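Local coordinates for ESX-1 secretion-associated protein EspB (Mycobacterium marinum, PDB 7P0Z) that is secreted by the ESX-1 (type VII) system and assembles into a seven-subunit, probably channel-like oligomer of PE-PPE-type helical subunits, at residues A[64-68]-A[279-283]. Numbering follows the deposited sequence.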
loop_
_atom_site.group_PDB
_atom_site.type_symbol
_atom_site.label_atom_id
_atom_site.label_comp_id
_atom_site.label_asym_id
_atom_site.label_seq_id
_atom_site.Cartn_x
_atom_site.Cartn_y
_atom_site.Cartn_z
ATOM N N ALA A 64 25.145 -1.626 26.863
ATOM C CA ALA A 64 25.803 -0.751 25.896
ATOM C C ALA A 64 25.379 0.706 26.081
ATOM O O ALA A 64 26.215 1.621 26.071
ATOM C CB ALA A 64 25.510 -1.217 24.476
ATOM N N GLY A 65 24.081 0.939 26.238
ATOM C CA GLY A 65 23.607 2.296 26.450
ATOM C C GLY A 65 24.179 2.916 27.710
ATOM O O GLY A 65 24.461 4.116 27.761
ATOM N N GLU A 66 24.357 2.105 28.740
ATOM C CA GLU A 66 24.985 2.592 29.954
ATOM C C GLU A 66 26.396 3.099 29.682
ATOM O O GLU A 66 26.801 4.155 30.190
ATOM C CB GLU A 66 24.996 1.475 30.978
ATOM C CG GLU A 66 25.447 1.864 32.317
ATOM C CD GLU A 66 25.264 0.743 33.297
ATOM O OE1 GLU A 66 24.759 -0.323 32.888
ATOM O OE2 GLU A 66 25.624 0.920 34.480
ATOM N N ARG A 67 27.159 2.370 28.874
ATOM C CA ARG A 67 28.479 2.881 28.534
ATOM C C ARG A 67 28.391 4.195 27.769
ATOM O O ARG A 67 29.189 5.116 27.997
ATOM C CB ARG A 67 29.275 1.874 27.725
ATOM C CG ARG A 67 30.591 2.461 27.273
ATOM C CD ARG A 67 31.284 1.617 26.286
ATOM N NE ARG A 67 30.923 1.988 24.938
ATOM C CZ ARG A 67 31.583 1.572 23.875
ATOM N NH1 ARG A 67 32.625 0.788 24.030
ATOM N NH2 ARG A 67 31.206 1.937 22.669
ATOM N N GLU A 68 27.448 4.300 26.845
ATOM C CA GLU A 68 27.331 5.556 26.116
ATOM C C GLU A 68 27.020 6.714 27.051
ATOM O O GLU A 68 27.496 7.833 26.849
ATOM C CB GLU A 68 26.279 5.462 25.023
ATOM C CG GLU A 68 26.696 4.594 23.868
ATOM C CD GLU A 68 28.114 4.885 23.391
ATOM O OE1 GLU A 68 29.025 4.109 23.725
ATOM O OE2 GLU A 68 28.319 5.889 22.688
ATOM N N PRO A 279 23.150 1.794 20.689
ATOM C CA PRO A 279 22.935 3.195 20.991
ATOM C C PRO A 279 23.830 4.075 20.143
ATOM O O PRO A 279 24.959 3.690 19.803
ATOM C CB PRO A 279 23.292 3.290 22.482
ATOM C CG PRO A 279 24.156 2.118 22.738
ATOM C CD PRO A 279 23.687 1.051 21.833
ATOM N N PRO A 280 23.371 5.262 19.774
ATOM C CA PRO A 280 24.229 6.180 19.027
ATOM C C PRO A 280 25.454 6.544 19.840
ATOM O O PRO A 280 25.422 6.586 21.066
ATOM C CB PRO A 280 23.334 7.394 18.796
ATOM C CG PRO A 280 22.366 7.338 19.868
ATOM C CD PRO A 280 22.115 5.900 20.177
ATOM N N ALA A 281 26.550 6.767 19.143
ATOM C CA ALA A 281 27.780 7.131 19.819
ATOM C C ALA A 281 27.608 8.460 20.525
ATOM O O ALA A 281 27.002 9.385 19.990
ATOM C CB ALA A 281 28.918 7.212 18.821
ATOM N N ALA A 282 28.116 8.540 21.742
ATOM C CA ALA A 282 28.128 9.799 22.458
ATOM C C ALA A 282 29.068 10.781 21.782
ATOM O O ALA A 282 30.041 10.394 21.142
ATOM C CB ALA A 282 28.564 9.586 23.899
ATOM N N ILE A 283 28.769 12.063 21.919
ATOM C CA ILE A 283 29.696 13.066 21.433
ATOM C C ILE A 283 30.960 13.040 22.276
ATOM O O ILE A 283 30.915 12.841 23.491
ATOM C CB ILE A 283 29.041 14.454 21.425
ATOM C CG1 ILE A 283 29.868 15.389 20.566
ATOM C CG2 ILE A 283 28.872 14.998 22.816
ATOM C CD1 ILE A 283 29.375 16.745 20.562
#
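The extended, proline-rich segment 279-283, which follows helix 244-268 in the chain, runs back over helix 42-81, within the PE-type region, where Pro-279 and Ala-282 meet Gly-65 and Glu-68. Its backbone is polyproline-II-like, with psi between 137° and 151°, and this extended course leaves the N-H of Ala-282 to be taken by Glu-68. The ring of Pro-279 lies against the bare backbone at Gly-65: its CG is 3.7 Å from Gly-65 N, while CD reaches Ala-64 CB at 3.9 Å. Across this ring, at about a right angle, passes the side chain of Glu-68, whose CG comes to 3.7 Å from Pro-279 CG. A bend at chi2 (-46°) then carries the carboxylate to the segment's backbone. Its OE2 accepts the amide N-H of Ala-282 nearly along the C-O axis (N to OE2 2.8 Å). The other oxygen, OE1, takes two donors from Arg-67, side-on and within the guanidinium plane: NE at 3.1 Å in a salt bridge and NH2 at 3.3 Å. With both carboxylate oxygens engaged, the rotation of this buried group is fixed, and the nearby arginine probably keeps it ionised. Arg-67 in turn forms a salt bridge with Glu-187 of a neighbouring subunit, linking this docking site to the oligomer interface. Segment 279-283 lies between helix 42-81 and helix 181-224, with Pro-279 and Pro-280 touching Trp-196 and Ala-282 packing on Leu-72.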